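Local coordinates for tryptophan halogenase (PDB 2PYX), which probably acts as a flavin-dependent tryptophan halogenase of the FAD-binding monooxygenase type, at residues 356-370 / 400-412. Residues are numbered along the deposited sequence; the frame is centred on the assembly and turned at random.
Sequences FIEPLEASALALIEW and HWQQIIDFLKLHY
Glu361 and Glu358, on the loop and type II beta turn that lead into helix 363-377, each hydrogen-bond a side chain of helix 383-413, and the helix segments 363-370 and 400-412 run antiparallel. The contact lies buried within the tryptophan halogenase fold. Glu361 is predicted to bind L-tryptophan, and its side chain is about 7 Å from that of Lys89, the predicted active-site residue.

Two carboxylate hydrogen bonds tie the loop and turn to the helix. His411 NE2 donates to Glu361 OE2 at 2.7 Å, near the imidazole plane and on the anti lone pair. The bend of Glu361 at chi2 (-73°) turns its carboxylate toward this histidine and lays CD against Phe407 CE2. His411 ND1 in turn donates to Phe407 O, so bonds at both ring nitrogens set the rotation of the imidazole. Tyr412 OH gives its proton to the syn lone pair of Glu358 OE2, with carboxylate and phenol planes 85° apart. Asn253 ND2 hydrogen-bonds the other oxygen, Glu358 OE1.

Apolar side chains fill the middle. Leu360 CD2 sits over one face of the His411 ring and meets Tyr412 CE2 at 3.8 Å. Leu408 packs alongside Leu360. Ile357 CG2 meets the edge of the Trp401 indole at CZ3, while Ile357 CD1 turns to Ile404 CG2. Leu367 CD1 reaches Trp401 CZ2 at 3.3 Å and also touches Ile404 CD1.

At the far end, His400 and Trp370 form a T-shaped pair with planes at 88°, the imidazole edge meeting one indole face. With the indole cut back to an alanine, the His400 edge is likely to lose its aromatic partner, and the imidazole would be freer to turn. His400 CD2 stands 3.5 Å from Trp370 CE2.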
loop_
_atom_site.group_PDB
_atom_site.type_symbol
_atom_site.label_atom_id
_atom_site.label_comp_id
_atom_site.label_asym_id
_atom_site.label_seq_id
_atom_site.Cartn_x
_atom_site.Cartn_y
_atom_site.Cartn_z
ATOM N N PHE A 356 2.345 -1.248 11.487
ATOM C CA PHE A 356 2.094 -0.015 10.790
ATOM C C PHE A 356 3.335 0.830 10.797
ATOM O O PHE A 356 3.979 1.003 11.848
ATOM C CB PHE A 356 0.975 0.759 11.457
ATOM C CG PHE A 356 0.597 2.010 10.716
ATOM C CD1 PHE A 356 -0.104 1.935 9.531
ATOM C CD2 PHE A 356 1.014 3.243 11.168
ATOM C CE1 PHE A 356 -0.433 3.090 8.823
ATOM C CE2 PHE A 356 0.691 4.406 10.471
ATOM C CZ PHE A 356 -0.013 4.323 9.298
ATOM N N ILE A 357 3.588 1.461 9.662
ATOM C CA ILE A 357 4.660 2.431 9.533
ATOM C C ILE A 357 4.119 3.601 8.711
ATOM O O ILE A 357 2.998 3.537 8.194
ATOM C CB ILE A 357 5.869 1.806 8.824
ATOM C CG1 ILE A 357 5.362 1.087 7.535
ATOM C CG2 ILE A 357 6.566 0.784 9.767
ATOM C CD1 ILE A 357 6.359 0.778 6.613
ATOM N N GLU A 358 4.940 4.634 8.521
ATOM C CA GLU A 358 4.581 5.710 7.596
ATOM C C GLU A 358 4.081 5.170 6.250
ATOM O O GLU A 358 4.557 4.116 5.762
ATOM C CB GLU A 358 5.822 6.585 7.339
ATOM C CG GLU A 358 6.950 5.851 6.628
ATOM C CD GLU A 358 8.223 6.606 6.745
ATOM O OE1 GLU A 358 8.795 6.611 7.853
ATOM O OE2 GLU A 358 8.597 7.272 5.742
ATOM N N PRO A 359 3.167 5.887 5.596
ATOM C CA PRO A 359 2.574 5.456 4.329
ATOM C C PRO A 359 3.442 5.662 3.094
ATOM O O PRO A 359 2.923 5.770 1.976
ATOM C CB PRO A 359 1.311 6.320 4.246
ATOM C CG PRO A 359 1.673 7.533 4.971
ATOM C CD PRO A 359 2.538 7.126 6.106
ATOM N N LEU A 360 4.767 5.666 3.279
ATOM C CA LEU A 360 5.693 5.733 2.167
ATOM C C LEU A 360 5.533 4.409 1.438
ATOM O O LEU A 360 5.681 3.337 2.027
ATOM C CB LEU A 360 7.123 5.870 2.665
ATOM C CG LEU A 360 8.278 6.030 1.679
ATOM C CD1 LEU A 360 8.061 7.230 0.829
ATOM C CD2 LEU A 360 9.601 6.165 2.393
ATOM N N GLU A 361 5.252 4.492 0.166
ATOM C CA GLU A 361 4.975 3.352 -0.697
ATOM C C GLU A 361 3.670 2.621 -0.358
ATOM O O GLU A 361 3.450 1.508 -0.881
ATOM C CB GLU A 361 6.146 2.376 -0.800
ATOM C CG GLU A 361 7.377 3.007 -1.419
ATOM C CD GLU A 361 7.269 3.236 -2.914
ATOM O OE1 GLU A 361 6.287 2.763 -3.535
ATOM O OE2 GLU A 361 8.170 3.889 -3.458
ATOM N N ALA A 362 2.816 3.207 0.479
ATOM C CA ALA A 362 1.445 2.741 0.647
ATOM C C ALA A 362 1.367 1.235 0.950
ATOM O O ALA A 362 0.698 0.464 0.253
ATOM C CB ALA A 362 0.589 3.148 -0.588
ATOM N N SER A 363 2.006 0.812 2.021
ATOM C CA SER A 363 2.014 -0.599 2.366
ATOM C C SER A 363 0.762 -1.048 3.073
ATOM O O SER A 363 0.475 -2.241 3.115
ATOM C CB SER A 363 3.255 -0.965 3.195
ATOM O OG SER A 363 3.270 -0.302 4.435
ATOM N N ALA A 364 -0.030 -0.125 3.593
ATOM C CA ALA A 364 -1.089 -0.528 4.546
ATOM C C ALA A 364 -2.185 -1.388 3.911
ATOM O O ALA A 364 -2.477 -2.495 4.406
ATOM C CB ALA A 364 -1.678 0.661 5.250
ATOM N N LEU A 365 -2.834 -0.880 2.856
ATOM C CA LEU A 365 -3.884 -1.712 2.211
ATOM C C LEU A 365 -3.283 -2.947 1.519
ATOM O O LEU A 365 -3.896 -4.015 1.490
ATOM C CB LEU A 365 -4.723 -0.891 1.243
ATOM C CG LEU A 365 -5.761 -0.007 1.933
ATOM C CD1 LEU A 365 -6.345 1.000 0.935
ATOM C CD2 LEU A 365 -6.863 -0.855 2.542
ATOM N N ALA A 366 -2.083 -2.816 0.961
ATOM C CA ALA A 366 -1.402 -3.977 0.337
ATOM C C ALA A 366 -1.231 -5.123 1.325
ATOM O O ALA A 366 -1.404 -6.294 0.966
ATOM C CB ALA A 366 -0.044 -3.543 -0.170
ATOM N N LEU A 367 -0.846 -4.811 2.559
ATOM C CA LEU A 367 -0.674 -5.856 3.595
ATOM C C LEU A 367 -2.026 -6.459 4.004
ATOM O O LEU A 367 -2.111 -7.662 4.250
ATOM C CB LEU A 367 0.043 -5.309 4.811
ATOM C CG LEU A 367 1.545 -5.090 4.649
ATOM C CD1 LEU A 367 2.095 -4.180 5.762
ATOM C CD2 LEU A 367 2.212 -6.474 4.634
ATOM N N ILE A 368 -3.063 -5.633 4.116
ATOM C CA ILE A 368 -4.392 -6.147 4.377
ATOM C C ILE A 368 -4.792 -7.168 3.284
ATOM O O ILE A 368 -5.250 -8.301 3.563
ATOM C CB ILE A 368 -5.412 -4.996 4.508
ATOM C CG1 ILE A 368 -5.226 -4.290 5.846
ATOM C CG2 ILE A 368 -6.823 -5.512 4.372
ATOM C CD1 ILE A 368 -5.900 -2.905 5.893
ATOM N N GLU A 369 -4.636 -6.771 2.021
ATOM C CA GLU A 369 -4.991 -7.649 0.901
ATOM C C GLU A 369 -4.154 -8.927 0.951
ATOM O O GLU A 369 -4.674 -9.991 0.705
ATOM C CB GLU A 369 -4.708 -6.936 -0.411
ATOM C CG GLU A 369 -5.534 -5.715 -0.757
ATOM C CD GLU A 369 -5.043 -5.200 -2.102
ATOM O OE1 GLU A 369 -5.506 -5.711 -3.119
ATOM O OE2 GLU A 369 -4.140 -4.333 -2.136
ATOM N N TRP A 370 -2.851 -8.808 1.200
ATOM C CA TRP A 370 -1.991 -9.982 1.225
ATOM C C TRP A 370 -2.459 -10.920 2.333
ATOM O O TRP A 370 -2.611 -12.112 2.125
ATOM C CB TRP A 370 -0.488 -9.624 1.426
ATOM C CG TRP A 370 0.264 -10.865 1.665
ATOM C CD1 TRP A 370 0.647 -11.794 0.709
ATOM C CD2 TRP A 370 0.636 -11.428 2.930
ATOM N NE1 TRP A 370 1.239 -12.867 1.313
ATOM C CE2 TRP A 370 1.259 -12.678 2.672
ATOM C CE3 TRP A 370 0.544 -11.001 4.252
ATOM C CZ2 TRP A 370 1.710 -13.507 3.695
ATOM C CZ3 TRP A 370 1.030 -11.817 5.254
ATOM C CH2 TRP A 370 1.598 -13.065 4.971
ATOM N N HIS A 400 7.974 -10.226 4.139
ATOM C CA HIS A 400 7.319 -8.981 3.662
ATOM C C HIS A 400 7.722 -7.778 4.466
ATOM O O HIS A 400 8.070 -6.738 3.889
ATOM C CB HIS A 400 5.818 -9.102 3.669
ATOM C CG HIS A 400 5.280 -9.999 2.595
ATOM N ND1 HIS A 400 5.905 -10.182 1.377
ATOM C CD2 HIS A 400 4.120 -10.701 2.540
ATOM C CE1 HIS A 400 5.152 -10.983 0.628
ATOM N NE2 HIS A 400 4.072 -11.320 1.315
ATOM N N TRP A 401 7.691 -7.911 5.782
ATOM C CA TRP A 401 8.036 -6.752 6.654
ATOM C C TRP A 401 9.500 -6.382 6.522
ATOM O O TRP A 401 9.851 -5.203 6.488
ATOM C CB TRP A 401 7.568 -6.970 8.097
ATOM C CG TRP A 401 6.169 -6.496 8.280
ATOM C CD1 TRP A 401 5.014 -7.254 8.358
ATOM C CD2 TRP A 401 5.762 -5.144 8.373
ATOM N NE1 TRP A 401 3.935 -6.429 8.532
ATOM C CE2 TRP A 401 4.378 -5.123 8.575
ATOM C CE3 TRP A 401 6.465 -3.926 8.375
ATOM C CZ2 TRP A 401 3.676 -3.928 8.701
ATOM C CZ3 TRP A 401 5.747 -2.747 8.521
ATOM C CH2 TRP A 401 4.378 -2.769 8.675
ATOM N N GLN A 402 10.382 -7.355 6.418
ATOM C CA GLN A 402 11.802 -7.021 6.190
ATOM C C GLN A 402 11.935 -6.260 4.875
ATOM O O GLN A 402 12.680 -5.285 4.808
ATOM C CB GLN A 402 12.697 -8.265 6.222
ATOM C CG GLN A 402 14.160 -7.990 5.825
ATOM C CD GLN A 402 15.070 -9.242 5.866
ATOM O OE1 GLN A 402 15.877 -9.415 6.779
ATOM N NE2 GLN A 402 14.943 -10.102 4.859
ATOM N N GLN A 403 11.248 -6.710 3.827
ATOM C CA GLN A 403 11.313 -6.064 2.534
ATOM C C GLN A 403 10.743 -4.669 2.591
ATOM O O GLN A 403 11.310 -3.748 1.971
ATOM C CB GLN A 403 10.576 -6.858 1.477
ATOM C CG GLN A 403 10.944 -6.375 0.102
ATOM C CD GLN A 403 10.104 -6.913 -1.015
ATOM O OE1 GLN A 403 8.875 -6.894 -0.973
ATOM N NE2 GLN A 403 10.801 -7.316 -2.108
ATOM N N ILE A 404 9.638 -4.471 3.310
ATOM C CA ILE A 404 9.017 -3.142 3.395
ATOM C C ILE A 404 10.002 -2.200 4.084
ATOM O O ILE A 404 10.263 -1.098 3.624
ATOM C CB ILE A 404 7.692 -3.222 4.175
ATOM C CG1 ILE A 404 6.608 -3.871 3.326
ATOM C CG2 ILE A 404 7.288 -1.840 4.644
ATOM C CD1 ILE A 404 5.467 -4.387 4.105
ATOM N N ILE A 405 10.574 -2.613 5.210
ATOM C CA ILE A 405 11.452 -1.728 5.949
ATOM C C ILE A 405 12.672 -1.357 5.085
ATOM O O ILE A 405 13.097 -0.189 4.984
ATOM C CB ILE A 405 11.858 -2.296 7.305
ATOM C CG1 ILE A 405 10.636 -2.507 8.204
ATOM C CG2 ILE A 405 12.882 -1.354 7.992
ATOM C CD1 ILE A 405 9.821 -1.264 8.421
ATOM N N ASP A 406 13.230 -2.359 4.423
ATOM C CA ASP A 406 14.420 -2.127 3.632
ATOM C C ASP A 406 14.100 -1.241 2.427
ATOM O O ASP A 406 14.876 -0.349 2.069
ATOM C CB ASP A 406 15.005 -3.456 3.113
ATOM C CG ASP A 406 15.713 -4.245 4.185
ATOM O OD1 ASP A 406 15.826 -3.793 5.354
ATOM O OD2 ASP A 406 16.187 -5.375 3.821
ATOM N N PHE A 407 12.971 -1.503 1.780
ATOM C CA PHE A 407 12.595 -0.735 0.591
ATOM C C PHE A 407 12.339 0.728 0.966
ATOM O O PHE A 407 12.798 1.649 0.283
ATOM C CB PHE A 407 11.384 -1.348 -0.133
ATOM C CG PHE A 407 11.022 -0.626 -1.410
ATOM C CD1 PHE A 407 11.981 -0.341 -2.362
ATOM C CD2 PHE A 407 9.722 -0.212 -1.640
ATOM C CE1 PHE A 407 11.638 0.323 -3.552
ATOM C CE2 PHE A 407 9.374 0.430 -2.821
ATOM C CZ PHE A 407 10.335 0.699 -3.767
ATOM N N LEU A 408 11.583 0.948 2.039
ATOM C CA LEU A 408 11.348 2.328 2.496
ATOM C C LEU A 408 12.645 2.999 2.869
ATOM O O LEU A 408 12.927 4.104 2.445
ATOM C CB LEU A 408 10.383 2.347 3.662
ATOM C CG LEU A 408 8.904 2.376 3.270
ATOM C CD1 LEU A 408 8.474 1.268 2.312
ATOM C CD2 LEU A 408 8.022 2.399 4.518
ATOM N N LYS A 409 13.479 2.310 3.650
ATOM C CA LYS A 409 14.755 2.905 4.077
ATOM C C LYS A 409 15.637 3.280 2.886
ATOM O O LYS A 409 16.344 4.303 2.921
ATOM C CB LYS A 409 15.490 1.948 4.999
ATOM C CG LYS A 409 16.837 2.471 5.519
ATOM C CD LYS A 409 16.668 3.799 6.342
ATOM C CE LYS A 409 17.994 4.203 6.959
ATOM N NZ LYS A 409 17.860 5.198 8.100
ATOM N N LEU A 410 15.626 2.457 1.834
ATOM C CA LEU A 410 16.377 2.753 0.603
ATOM C C LEU A 410 16.119 4.176 0.105
ATOM O O LEU A 410 17.008 4.816 -0.414
ATOM C CB LEU A 410 15.970 1.757 -0.513
ATOM C CG LEU A 410 16.712 1.904 -1.861
ATOM C CD1 LEU A 410 18.174 1.659 -1.744
ATOM C CD2 LEU A 410 16.123 0.942 -2.923
ATOM N N HIS A 411 14.860 4.629 0.191
ATOM C CA HIS A 411 14.469 5.942 -0.314
ATOM C C HIS A 411 15.274 7.026 0.383
ATOM O O HIS A 411 15.576 8.069 -0.237
ATOM C CB HIS A 411 12.989 6.230 -0.104
ATOM C CG HIS A 411 12.046 5.380 -0.913
ATOM N ND1 HIS A 411 11.975 4.004 -0.771
ATOM C CD2 HIS A 411 11.111 5.713 -1.835
ATOM C CE1 HIS A 411 11.011 3.544 -1.561
ATOM N NE2 HIS A 411 10.469 4.559 -2.215
ATOM N N TYR A 412 15.577 6.832 1.649
ATOM C CA TYR A 412 16.338 7.814 2.433
ATOM C C TYR A 412 17.830 7.666 2.262
ATOM O O TYR A 412 18.573 8.644 2.206
ATOM C CB TYR A 412 16.017 7.674 3.929
ATOM C CG TYR A 412 14.594 7.956 4.292
ATOM C CD1 TYR A 412 14.175 9.256 4.525
ATOM C CD2 TYR A 412 13.627 6.955 4.413
ATOM C CE1 TYR A 412 12.886 9.518 4.847
ATOM C CE2 TYR A 412 12.326 7.237 4.773
ATOM C CZ TYR A 412 11.954 8.529 4.979
ATOM O OH TYR A 412 10.645 8.818 5.331
#